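Local coordinates for carbonic anhydrase (Unidentified, PDB 3R1W), which probably catalyses the reversible hydration of carbon dioxide to bicarbonate, built as a trimer of left-handed parallel beta-helix subunits, at residues B[46-51]-B[67-72]; B[59-64]-B[88-93]; B[101-106]-B[119-124]; B[108-113]-B[126-131]. All blocks are in the same frame, centred on the assembly; numbering follows the deposited sequence.

Interaction 1 of 4, residues B[46-51]-B[67-72]; sequences VWPLAV and VQDGSV
Ala50 and Val67 form the apolar centre: the Ala50 CB methyl rests 4.1 Å from Val67 CG1, the branch that chi1 of 179° sets opposite its backbone N. Val67 CB also meets Val46 CG2, and at the far end Val72 CG2 touches Val51 CB at 4.1 Å. These valines form two parallel bridges, Val46 with Val67 and Val51 with Val72, and between them a type II turn from Trp47 to Ala50 stacks on another from Gln68 to Ser71. Trp47 N bonds to Val67 O (3.0 Å) and Val51 N to Ser71 O (2.8 Å), with a weak bond from Gly70 N to Pro48 O between. Val67 O also sits at the edge of the indole, 3.2 Å from Trp47 CD1. Ser71 OG folds back onto Gln68 O (2.8 Å) from above the carbonyl plane, while Ser71 N holds the same oxygen. At the polar edge Asp69 lies alongside Pro48, its OD2 3.3 Å from Pro48 CD, while its OD1 takes His98 ND1 and a salt bridge from Arg53 of the second subunit. With an alanine replacing Asp69, that second-subunit arginine would probably lack its carboxylate mate and the His98 ring turn more freely. The paired turns form one corner of the beta-helix: strand 94-96 continues the stack with Ile96 against Val67 and Ser71, and helix 162-184 lays Leu178 and Lys179 on Trp47.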
loop_
_atom_site.group_PDB
_atom_site.type_symbol
_atom_site.label_atom_id
_atom_site.label_comp_id
_atom_site.label_asym_id
_atom_site.label_seq_id
_atom_site.Cartn_x
_atom_site.Cartn_y
_atom_site.Cartn_z
ATOM N N VAL B 46 12.578 9.406 4.171
ATOM C CA VAL B 46 11.219 8.903 4.189
ATOM C C VAL B 46 10.564 9.380 2.910
ATOM O O VAL B 46 10.490 10.575 2.647
ATOM C CB VAL B 46 10.441 9.400 5.409
ATOM C CG1 VAL B 46 9.038 8.802 5.402
ATOM C CG2 VAL B 46 11.174 9.012 6.703
ATOM N N TRP B 47 10.093 8.416 2.126
ATOM C CA TRP B 47 9.771 8.617 0.717
ATOM C C TRP B 47 8.274 8.837 0.497
ATOM O O TRP B 47 7.493 8.747 1.445
ATOM C CB TRP B 47 10.332 7.431 -0.073
ATOM C CG TRP B 47 11.822 7.448 0.035
ATOM C CD1 TRP B 47 12.590 6.858 1.015
ATOM C CD2 TRP B 47 12.730 8.158 -0.812
ATOM N NE1 TRP B 47 13.920 7.137 0.802
ATOM C CE2 TRP B 47 14.032 7.932 -0.311
ATOM C CE3 TRP B 47 12.571 8.951 -1.958
ATOM C CZ2 TRP B 47 15.166 8.470 -0.919
ATOM C CZ3 TRP B 47 13.693 9.484 -2.558
ATOM C CH2 TRP B 47 14.978 9.235 -2.041
ATOM N N PRO B 48 7.875 9.183 -0.742
ATOM C CA PRO B 48 6.482 9.605 -0.906
ATOM C C PRO B 48 5.446 8.643 -0.352
ATOM O O PRO B 48 5.520 7.425 -0.545
ATOM C CB PRO B 48 6.338 9.739 -2.427
ATOM C CG PRO B 48 7.699 10.175 -2.862
ATOM C CD PRO B 48 8.654 9.386 -1.979
ATOM N N LEU B 49 4.473 9.217 0.346
ATOM C CA LEU B 49 3.287 8.494 0.798
ATOM C C LEU B 49 3.592 7.361 1.784
ATOM O O LEU B 49 2.865 6.365 1.829
ATOM C CB LEU B 49 2.480 7.984 -0.400
ATOM C CG LEU B 49 2.123 9.070 -1.427
ATOM C CD1 LEU B 49 1.287 8.501 -2.578
ATOM C CD2 LEU B 49 1.388 10.228 -0.761
ATOM N N ALA B 50 4.662 7.514 2.565
ATOM C CA ALA B 50 4.920 6.624 3.700
ATOM C C ALA B 50 4.299 7.190 4.981
ATOM O O ALA B 50 4.158 8.411 5.130
ATOM C CB ALA B 50 6.413 6.401 3.895
ATOM N N VAL B 51 3.957 6.299 5.908
ATOM C CA VAL B 51 3.383 6.695 7.187
ATOM C C VAL B 51 4.212 6.123 8.322
ATOM O O VAL B 51 4.508 4.927 8.336
ATOM C CB VAL B 51 1.920 6.196 7.333
ATOM C CG1 VAL B 51 1.351 6.592 8.702
ATOM C CG2 VAL B 51 1.061 6.762 6.214
ATOM N N VAL B 67 12.853 4.638 4.477
ATOM C CA VAL B 67 11.495 4.141 4.626
ATOM C C VAL B 67 10.810 4.467 3.308
ATOM O O VAL B 67 10.426 5.604 3.077
ATOM C CB VAL B 67 10.765 4.856 5.776
ATOM C CG1 VAL B 67 9.329 4.338 5.908
ATOM C CG2 VAL B 67 11.535 4.665 7.085
ATOM N N GLN B 68 10.676 3.474 2.435
ATOM C CA GLN B 68 10.292 3.751 1.051
ATOM C C GLN B 68 8.792 3.887 0.781
ATOM O O GLN B 68 7.949 3.650 1.654
ATOM C CB GLN B 68 10.949 2.744 0.102
ATOM C CG GLN B 68 12.470 2.877 0.129
ATOM C CD GLN B 68 13.167 1.809 -0.684
ATOM O OE1 GLN B 68 12.532 1.076 -1.446
ATOM N NE2 GLN B 68 14.481 1.702 -0.515
ATOM N N ASP B 69 8.491 4.286 -0.449
ATOM C CA ASP B 69 7.174 4.783 -0.845
ATOM C C ASP B 69 6.053 3.870 -0.391
ATOM O O ASP B 69 6.076 2.675 -0.670
ATOM C CB ASP B 69 7.111 4.901 -2.374
ATOM C CG ASP B 69 8.427 5.399 -2.980
ATOM O OD1 ASP B 69 9.438 4.664 -2.894
ATOM O OD2 ASP B 69 8.446 6.507 -3.560
ATOM N N GLY B 70 5.067 4.435 0.302
ATOM C CA GLY B 70 3.876 3.673 0.618
ATOM C C GLY B 70 4.023 2.734 1.803
ATOM O O GLY B 70 3.085 2.007 2.118
ATOM N N SER B 71 5.177 2.753 2.471
ATOM C CA SER B 71 5.361 1.925 3.671
ATOM C C SER B 71 4.523 2.469 4.821
ATOM O O SER B 71 4.235 3.670 4.881
ATOM C CB SER B 71 6.838 1.875 4.092
ATOM O OG SER B 71 7.641 1.231 3.114
ATOM N N VAL B 72 4.120 1.581 5.725
ATOM C CA VAL B 72 3.444 1.988 6.951
ATOM C C VAL B 72 4.200 1.383 8.129
ATOM O O VAL B 72 4.425 0.168 8.183
ATOM C CB VAL B 72 1.956 1.560 6.975
ATOM C CG1 VAL B 72 1.356 1.717 8.382
ATOM C CG2 VAL B 72 1.148 2.384 5.968
#

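Interaction 2 of 4, residues B[59-64]-B[88-93]; sequences IRIGAR and LIIGDD
Arg64 and Asp93 meet as two flat groups whose planes are only 20° apart. The carboxylate stands at the guanidinium edge and is gripped side-on: NE of Arg64 reaches OD1 of Asp93 at 2.8 Å and NH2 reaches OD2 at 3.0 Å, each on the syn side of its oxygen. A bend at chi3 (-56°) brings the arginine alongside its partner. The Asp92 carboxylate turns to the backbone instead, its OD1 accepting Ala63 N at 2.8 Å on the anti side, somewhat out of plane. A side chain at Gly62 would run into this oxygen. The third flat group, the Arg60 guanidinium, curls back over its own strand: NH1 donates a hydrogen bond to Ile59 O (2.9 Å) from well above that carbonyl's plane, and NH2 makes a salt bridge to Asp37. The aliphatic root of Arg60 is touched by the end of Ile89, CD1 to CB 3.7 Å. Strands 59-61 and 88-90 run parallel, 3° apart, with Arg60 N bonded to Leu88 O and Ile90 N to Arg60 O; Asp93 N to Ala63 O continues the pairing beyond them. On the interior face Ile59 CG2 crosses Leu88 CD2 at 3.8 Å. Ile61 lies beside Ile90, with Ile61 CG1 4.0 Å from Ile90 CD1; Leu73 of strand 72-74 packs against this row. The chemistry divides along the rungs: stacked aliphatics fill the interior of the beta-helix, backbone bonds set the register, and the ion pair, flanked by Val176 and Ala172 of helix 162-184, ties the corner where the strands end.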
loop_
_atom_site.group_PDB
_atom_site.type_symbol
_atom_site.label_atom_id
_atom_site.label_comp_id
_atom_site.label_asym_id
_atom_site.label_seq_id
_atom_site.Cartn_x
_atom_site.Cartn_y
_atom_site.Cartn_z
ATOM N N ILE B 59 8.658 5.016 18.376
ATOM C CA ILE B 59 9.317 4.508 17.174
ATOM C C ILE B 59 10.704 5.153 17.102
ATOM O O ILE B 59 10.830 6.373 17.153
ATOM C CB ILE B 59 8.518 4.887 15.905
ATOM C CG1 ILE B 59 7.092 4.331 15.991
ATOM C CG2 ILE B 59 9.221 4.353 14.651
ATOM C CD1 ILE B 59 6.201 4.722 14.815
ATOM N N ARG B 60 11.742 4.329 16.968
ATOM C CA ARG B 60 13.114 4.815 16.934
ATOM C C ARG B 60 13.799 4.240 15.707
ATOM O O ARG B 60 13.761 3.031 15.488
ATOM C CB ARG B 60 13.859 4.378 18.201
ATOM C CG ARG B 60 13.234 4.899 19.493
ATOM C CD ARG B 60 13.432 6.406 19.606
ATOM N NE ARG B 60 12.846 6.941 20.832
ATOM C CZ ARG B 60 11.639 7.497 20.914
ATOM N NH1 ARG B 60 10.865 7.604 19.830
ATOM N NH2 ARG B 60 11.208 7.954 22.087
ATOM N N ILE B 61 14.387 5.107 14.894
ATOM C CA ILE B 61 15.070 4.662 13.684
ATOM C C ILE B 61 16.487 5.219 13.666
ATOM O O ILE B 61 16.705 6.397 13.951
ATOM C CB ILE B 61 14.296 5.098 12.415
ATOM C CG1 ILE B 61 12.859 4.548 12.473
ATOM C CG2 ILE B 61 15.024 4.646 11.151
ATOM C CD1 ILE B 61 11.976 4.918 11.285
ATOM N N GLY B 62 17.456 4.372 13.333
ATOM C CA GLY B 62 18.850 4.786 13.351
ATOM C C GLY B 62 19.268 5.630 12.162
ATOM O O GLY B 62 18.447 6.299 11.544
ATOM N N ALA B 63 20.559 5.584 11.835
ATOM C CA ALA B 63 21.130 6.417 10.779
ATOM C C ALA B 63 21.168 5.739 9.412
ATOM O O ALA B 63 21.314 4.523 9.320
ATOM C CB ALA B 63 22.551 6.855 11.176
ATOM N N ARG B 64 21.040 6.548 8.359
ATOM C CA ARG B 64 21.158 6.086 6.973
ATOM C C ARG B 64 20.125 5.010 6.626
ATOM O O ARG B 64 20.396 4.090 5.859
ATOM C CB ARG B 64 22.585 5.594 6.670
ATOM C CG ARG B 64 23.660 6.673 6.815
ATOM C CD ARG B 64 25.043 6.082 6.595
ATOM N NE ARG B 64 25.270 4.966 7.502
ATOM C CZ ARG B 64 26.042 5.021 8.582
ATOM N NH1 ARG B 64 26.690 6.142 8.884
ATOM N NH2 ARG B 64 26.175 3.947 9.353
ATOM N N LEU B 88 8.494 0.229 18.077
ATOM C CA LEU B 88 9.161 -0.095 16.825
ATOM C C LEU B 88 10.582 0.449 16.870
ATOM O O LEU B 88 10.790 1.660 16.976
ATOM C CB LEU B 88 8.389 0.519 15.652
ATOM C CG LEU B 88 8.957 0.346 14.245
ATOM C CD1 LEU B 88 9.128 -1.123 13.914
ATOM C CD2 LEU B 88 8.015 1.029 13.256
ATOM N N ILE B 89 11.559 -0.449 16.783
ATOM C CA ILE B 89 12.961 -0.073 16.911
ATOM C C ILE B 89 13.693 -0.533 15.658
ATOM O O ILE B 89 13.641 -1.713 15.321
ATOM C CB ILE B 89 13.599 -0.752 18.135
ATOM C CG1 ILE B 89 12.852 -0.345 19.410
ATOM C CG2 ILE B 89 15.082 -0.394 18.240
ATOM C CD1 ILE B 89 12.932 1.140 19.699
ATOM N N ILE B 90 14.348 0.401 14.970
ATOM C CA ILE B 90 15.034 0.105 13.710
ATOM C C ILE B 90 16.451 0.674 13.719
ATOM O O ILE B 90 16.654 1.816 14.100
ATOM C CB ILE B 90 14.252 0.691 12.503
ATOM C CG1 ILE B 90 12.857 0.071 12.426
ATOM C CG2 ILE B 90 15.000 0.416 11.202
ATOM C CD1 ILE B 90 11.891 0.834 11.507
ATOM N N GLY B 91 17.441 -0.112 13.299
ATOM C CA GLY B 91 18.825 0.336 13.401
ATOM C C GLY B 91 19.321 1.176 12.235
ATOM O O GLY B 91 18.533 1.859 11.578
ATOM N N ASP B 92 20.633 1.123 11.989
ATOM C CA ASP B 92 21.298 1.905 10.941
ATOM C C ASP B 92 21.437 1.113 9.642
ATOM O O ASP B 92 21.501 -0.113 9.662
ATOM C CB ASP B 92 22.724 2.287 11.361
ATOM C CG ASP B 92 22.814 2.826 12.772
ATOM O OD1 ASP B 92 21.907 3.559 13.209
ATOM O OD2 ASP B 92 23.825 2.523 13.445
ATOM N N ASP B 93 21.513 1.824 8.520
ATOM C CA ASP B 93 21.762 1.191 7.228
ATOM C C ASP B 93 20.708 0.140 6.926
ATOM O O ASP B 93 21.003 -0.921 6.392
ATOM C CB ASP B 93 23.155 0.558 7.193
ATOM C CG ASP B 93 24.268 1.590 7.292
ATOM O OD1 ASP B 93 24.249 2.586 6.530
ATOM O OD2 ASP B 93 25.161 1.407 8.138
#

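Interaction 3 of 4, residues B[101-106]-B[119-124]; sequences MLHGCT and IMDGAI
Ile119 lays its CG2 methyl 3.6 Å from Cys105 SG, the sulfur sitting in the crowded position between the cysteine's backbone N and carbonyl carbon (chi1 53°). Its backbone fits between Met101 and His103, giving N-H to Met101 O and accepting His103 N, each at 2.9 Å. Met120 opens a type II turn and sends its side chain away, toward Thr136 and Pro139 of its own chain and Ala133 of the third subunit. Asp121 reaches back: its OD1 receives a nearly straight bond from His103 ND1 (2.8 Å, 171°), in the imidazole plane and on the syn side of the carboxylate, the two planes being 46° apart. A side chain at Gly104 would strike this oxygen. Gly122 N bonds to Gly104 O (2.9 Å) from above the carbonyl plane. Ala123 O takes Thr106 N, and also a water that bridges to Thr106 OG1. Ile124 closes the pairing beside Thr106, toward the more exposed surface. Because Asp121 OD2 is held by Thr76 OG1, the carboxylate probably steadies the rotation of the His103 ring next to His74 of the same chain and His98 of the third subunit, a histidine cluster reminiscent of the subunit-interface sites of gamma-class carbonic anhydrases.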
loop_
_atom_site.group_PDB
_atom_site.type_symbol
_atom_site.label_atom_id
_atom_site.label_comp_id
_atom_site.label_asym_id
_atom_site.label_seq_id
_atom_site.Cartn_x
_atom_site.Cartn_y
_atom_site.Cartn_z
ATOM N N MET B 101 5.281 -3.160 5.596
ATOM C CA MET B 101 4.385 -3.009 6.730
ATOM C C MET B 101 5.127 -3.486 7.958
ATOM O O MET B 101 5.307 -4.692 8.144
ATOM C CB MET B 101 3.146 -3.884 6.541
ATOM C CG MET B 101 2.166 -3.859 7.712
ATOM S SD MET B 101 1.215 -2.337 7.844
ATOM C CE MET B 101 1.814 -1.769 9.428
ATOM N N LEU B 102 5.565 -2.536 8.777
ATOM C CA LEU B 102 6.354 -2.832 9.964
ATOM C C LEU B 102 5.502 -2.494 11.169
ATOM O O LEU B 102 5.034 -1.359 11.309
ATOM C CB LEU B 102 7.651 -2.017 9.982
ATOM C CG LEU B 102 8.823 -2.494 9.105
ATOM C CD1 LEU B 102 8.381 -2.772 7.693
ATOM C CD2 LEU B 102 9.987 -1.485 9.101
ATOM N N HIS B 103 5.289 -3.486 12.028
ATOM C CA HIS B 103 4.417 -3.311 13.182
ATOM C C HIS B 103 5.071 -3.865 14.442
ATOM O O HIS B 103 5.264 -5.066 14.565
ATOM C CB HIS B 103 3.073 -4.009 12.944
ATOM C CG HIS B 103 1.923 -3.353 13.637
ATOM N ND1 HIS B 103 1.669 -3.518 14.982
ATOM C CD2 HIS B 103 0.958 -2.523 13.172
ATOM C CE1 HIS B 103 0.597 -2.823 15.316
ATOM N NE2 HIS B 103 0.148 -2.207 14.235
ATOM N N GLY B 104 5.434 -2.974 15.359
ATOM C CA GLY B 104 5.843 -3.379 16.695
ATOM C C GLY B 104 7.037 -4.304 16.768
ATOM O O GLY B 104 7.150 -5.096 17.710
ATOM N N CYS B 105 7.945 -4.186 15.805
ATOM C CA CYS B 105 9.064 -5.118 15.715
ATOM C C CYS B 105 10.404 -4.470 16.044
ATOM O O CYS B 105 10.493 -3.264 16.286
ATOM C CB CYS B 105 9.108 -5.765 14.321
ATOM S SG CYS B 105 9.114 -4.577 12.943
ATOM N N THR B 106 11.450 -5.288 16.062
ATOM C CA THR B 106 12.791 -4.788 16.266
ATOM C C THR B 106 13.654 -5.217 15.089
ATOM O O THR B 106 13.616 -6.376 14.676
ATOM C CB THR B 106 13.386 -5.320 17.582
ATOM O OG1 THR B 106 12.606 -4.828 18.677
ATOM C CG2 THR B 106 14.812 -4.840 17.763
ATOM N N ILE B 119 6.456 -7.258 8.720
ATOM C CA ILE B 119 7.122 -7.735 9.934
ATOM C C ILE B 119 6.232 -7.378 11.113
ATOM O O ILE B 119 5.928 -6.207 11.323
ATOM C CB ILE B 119 8.477 -7.044 10.153
ATOM C CG1 ILE B 119 9.249 -6.904 8.838
ATOM C CG2 ILE B 119 9.298 -7.784 11.211
ATOM C CD1 ILE B 119 9.593 -8.205 8.181
ATOM N N MET B 120 5.864 -8.380 11.905
ATOM C CA MET B 120 4.787 -8.226 12.887
ATOM C C MET B 120 5.247 -8.109 14.351
ATOM O O MET B 120 6.434 -8.204 14.651
ATOM C CB MET B 120 3.782 -9.363 12.702
ATOM C CG MET B 120 3.275 -9.446 11.252
ATOM S SD MET B 120 2.156 -10.819 10.933
ATOM C CE MET B 120 0.738 -10.335 11.905
ATOM N N ASP B 121 4.292 -7.890 15.252
ATOM C CA ASP B 121 4.603 -7.561 16.646
ATOM C C ASP B 121 5.591 -8.523 17.298
ATOM O O ASP B 121 5.403 -9.739 17.266
ATOM C CB ASP B 121 3.330 -7.522 17.502
ATOM C CG ASP B 121 2.514 -6.246 17.311
ATOM O OD1 ASP B 121 3.008 -5.298 16.681
ATOM O OD2 ASP B 121 1.367 -6.191 17.815
ATOM N N GLY B 122 6.625 -7.964 17.910
ATOM C CA GLY B 122 7.540 -8.752 18.709
ATOM C C GLY B 122 8.565 -9.509 17.895
ATOM O O GLY B 122 9.416 -10.204 18.451
ATOM N N ALA B 123 8.498 -9.380 16.574
ATOM C CA ALA B 123 9.519 -9.988 15.732
ATOM C C ALA B 123 10.869 -9.303 15.957
ATOM O O ALA B 123 10.935 -8.111 16.231
ATOM C CB ALA B 123 9.108 -9.924 14.250
ATOM N N ILE B 124 11.949 -10.068 15.831
ATOM C CA ILE B 124 13.286 -9.523 15.987
ATOM C C ILE B 124 14.125 -9.901 14.780
ATOM O O ILE B 124 14.334 -11.079 14.506
ATOM C CB ILE B 124 13.964 -10.059 17.273
ATOM C CG1 ILE B 124 13.206 -9.572 18.511
ATOM C CG2 ILE B 124 15.419 -9.628 17.329
ATOM C CD1 ILE B 124 13.662 -10.215 19.811
HETATM O O HOH W 1 10.507 -6.832 18.848
#

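Interaction 4 of 4, residues B[108-113]-B[126-131]; sequences GNRVLI and EDEVIV
Leu112 and Ile130 pack side by side in the close part of the contact, CB of Leu112 4.1 Å from CG1 of Ile130, over parallel strands stitched by Val131 N to Leu112 O (2.8 Å, 176°) and Leu112 N to Val129 O. Val111 adds its CG2 methyl 3.4 Å from Glu126 O, a buried carbonyl with no polar partner in the model. The other end is wetter and charged. Asp127 OD1 accepts Asn109 N at 2.9 Å from above its carboxylate plane, and a water links Asp127 OD2, Asn109 ND2 and Arg110 NH2, while Asn109 OD1 takes Asp92 N. Arg110 NE meets the anti lone pair of Glu128 OE2 at 2.9 Å; the two planes are 76° apart, and both nitrogens turn to the one oxygen, the NH2 bond being weak. Bent at chi3 (-60°), the arginine lies alongside the extended glutamate. A methionine in place of Arg110 would probably deprive Glu128 OE2 of one of its two cationic mates, Arg165 being the other, and cost the water a hydrogen-bond donor. Strand 94-96 flanks segment 108-113 through Val94 and Ile96, strand 142-143 packs Leu143 on Val129 and Val131, and helix 162-184 sets Phe168 against Arg110, Glu128 and Ile130.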
loop_
_atom_site.group_PDB
_atom_site.type_symbol
_atom_site.label_atom_id
_atom_site.label_comp_id
_atom_site.label_asym_id
_atom_site.label_seq_id
_atom_site.Cartn_x
_atom_site.Cartn_y
_atom_site.Cartn_z
ATOM N N GLY B 108 17.667 -4.816 13.412
ATOM C CA GLY B 108 19.037 -4.433 13.709
ATOM C C GLY B 108 19.666 -3.522 12.670
ATOM O O GLY B 108 18.974 -2.728 12.032
ATOM N N ASN B 109 20.983 -3.644 12.496
ATOM C CA ASN B 109 21.717 -2.832 11.530
ATOM C C ASN B 109 22.031 -3.596 10.250
ATOM O O ASN B 109 22.229 -4.807 10.277
ATOM C CB ASN B 109 23.038 -2.348 12.137
ATOM C CG ASN B 109 22.857 -1.656 13.469
ATOM O OD1 ASN B 109 21.965 -0.823 13.640
ATOM N ND2 ASN B 109 23.713 -1.995 14.428
ATOM N N ARG B 110 22.103 -2.870 9.135
ATOM C CA ARG B 110 22.497 -3.440 7.848
ATOM C C ARG B 110 21.535 -4.561 7.465
ATOM O O ARG B 110 21.884 -5.740 7.463
ATOM C CB ARG B 110 23.962 -3.910 7.886
ATOM C CG ARG B 110 24.940 -2.768 8.106
ATOM C CD ARG B 110 26.395 -3.244 8.099
ATOM N NE ARG B 110 26.646 -4.231 9.143
ATOM C CZ ARG B 110 26.857 -3.948 10.425
ATOM N NH1 ARG B 110 26.847 -2.690 10.850
ATOM N NH2 ARG B 110 27.074 -4.931 11.292
ATOM N N VAL B 111 20.300 -4.168 7.179
ATOM C CA VAL B 111 19.217 -5.105 6.926
ATOM C C VAL B 111 18.459 -4.657 5.676
ATOM O O VAL B 111 18.236 -3.460 5.477
ATOM C CB VAL B 111 18.251 -5.159 8.136
ATOM C CG1 VAL B 111 17.015 -5.970 7.813
ATOM C CG2 VAL B 111 18.966 -5.738 9.366
ATOM N N LEU B 112 18.092 -5.622 4.833
ATOM C CA LEU B 112 17.275 -5.373 3.652
ATOM C C LEU B 112 15.879 -5.904 3.904
ATOM O O LEU B 112 15.694 -7.111 4.049
ATOM C CB LEU B 112 17.856 -6.116 2.449
ATOM C CG LEU B 112 18.349 -5.363 1.221
ATOM C CD1 LEU B 112 18.743 -6.369 0.141
ATOM C CD2 LEU B 112 17.284 -4.410 0.699
ATOM N N ILE B 113 14.893 -5.017 3.949
ATOM C CA ILE B 113 13.505 -5.457 4.050
ATOM C C ILE B 113 12.852 -5.285 2.679
ATOM O O ILE B 113 12.684 -4.168 2.208
ATOM C CB ILE B 113 12.744 -4.689 5.149
ATOM C CG1 ILE B 113 13.313 -5.056 6.526
ATOM C CG2 ILE B 113 11.247 -5.020 5.113
ATOM C CD1 ILE B 113 13.182 -3.974 7.527
ATOM N N GLU B 126 17.778 -9.700 13.288
ATOM C CA GLU B 126 19.163 -9.419 13.652
ATOM C C GLU B 126 19.910 -8.655 12.548
ATOM O O GLU B 126 19.359 -8.398 11.472
ATOM C CB GLU B 126 19.879 -10.720 14.038
ATOM C CG GLU B 126 19.246 -11.381 15.255
ATOM C CD GLU B 126 19.944 -12.657 15.694
ATOM O OE1 GLU B 126 20.916 -13.081 15.034
ATOM O OE2 GLU B 126 19.509 -13.238 16.709
ATOM N N ASP B 127 21.153 -8.271 12.831
ATOM C CA ASP B 127 22.001 -7.574 11.860
ATOM C C ASP B 127 22.221 -8.405 10.604
ATOM O O ASP B 127 22.287 -9.630 10.669
ATOM C CB ASP B 127 23.390 -7.302 12.452
ATOM C CG ASP B 127 23.375 -6.322 13.603
ATOM O OD1 ASP B 127 22.302 -5.766 13.937
ATOM O OD2 ASP B 127 24.469 -6.103 14.175
ATOM N N GLU B 128 22.366 -7.730 9.468
ATOM C CA GLU B 128 22.789 -8.382 8.230
ATOM C C GLU B 128 21.872 -9.533 7.817
ATOM O O GLU B 128 22.314 -10.650 7.555
ATOM C CB GLU B 128 24.270 -8.805 8.338
ATOM C CG GLU B 128 25.166 -7.588 8.584
ATOM C CD GLU B 128 26.657 -7.903 8.678
ATOM O OE1 GLU B 128 27.037 -9.092 8.685
ATOM O OE2 GLU B 128 27.449 -6.938 8.754
ATOM N N VAL B 129 20.576 -9.232 7.760
ATOM C CA VAL B 129 19.572 -10.182 7.326
ATOM C C VAL B 129 18.897 -9.616 6.083
ATOM O O VAL B 129 18.749 -8.402 5.958
ATOM C CB VAL B 129 18.498 -10.378 8.428
ATOM C CG1 VAL B 129 17.251 -11.035 7.858
ATOM C CG2 VAL B 129 19.080 -11.166 9.614
ATOM N N ILE B 130 18.514 -10.492 5.164
ATOM C CA ILE B 130 17.690 -10.100 4.025
ATOM C C ILE B 130 16.305 -10.706 4.185
ATOM O O ILE B 130 16.169 -11.921 4.361
ATOM C CB ILE B 130 18.290 -10.577 2.682
ATOM C CG1 ILE B 130 19.576 -9.807 2.366
ATOM C CG2 ILE B 130 17.270 -10.405 1.554
ATOM C CD1 ILE B 130 20.345 -10.368 1.177
ATOM N N VAL B 131 15.282 -9.853 4.150
ATOM C CA VAL B 131 13.893 -10.305 4.127
ATOM C C VAL B 131 13.395 -10.115 2.703
ATOM O O VAL B 131 13.324 -8.988 2.199
ATOM C CB VAL B 131 12.998 -9.525 5.124
ATOM C CG1 VAL B 131 11.533 -10.006 5.040
ATOM C CG2 VAL B 131 13.529 -9.676 6.547
HETATM O O HOH W 2 25.979 -3.984 14.124
#

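How the interactions relate
All four contacts join neighbouring rungs of one left-handed parallel beta-helix. Along the chain interaction 1 alternates with interaction 2, and interaction 3 with interaction 4, the second pair following the first. The strands of 59-64 and 88-93 share a sheet with those reached at the ends of 101-106 and 119-124, and the centres of interactions 2 and 3 are about 13 Å apart. Interactions 2 and 4, with centres about 11 Å apart, follow one another along a corner beside helix 162-184, joined by a probable hydrogen bond from Asp92 N to Asn109 OD1. Interactions 1 and 3 both touch the third subunit, and interaction 1 the second too, so these rungs contribute to the trimer interface.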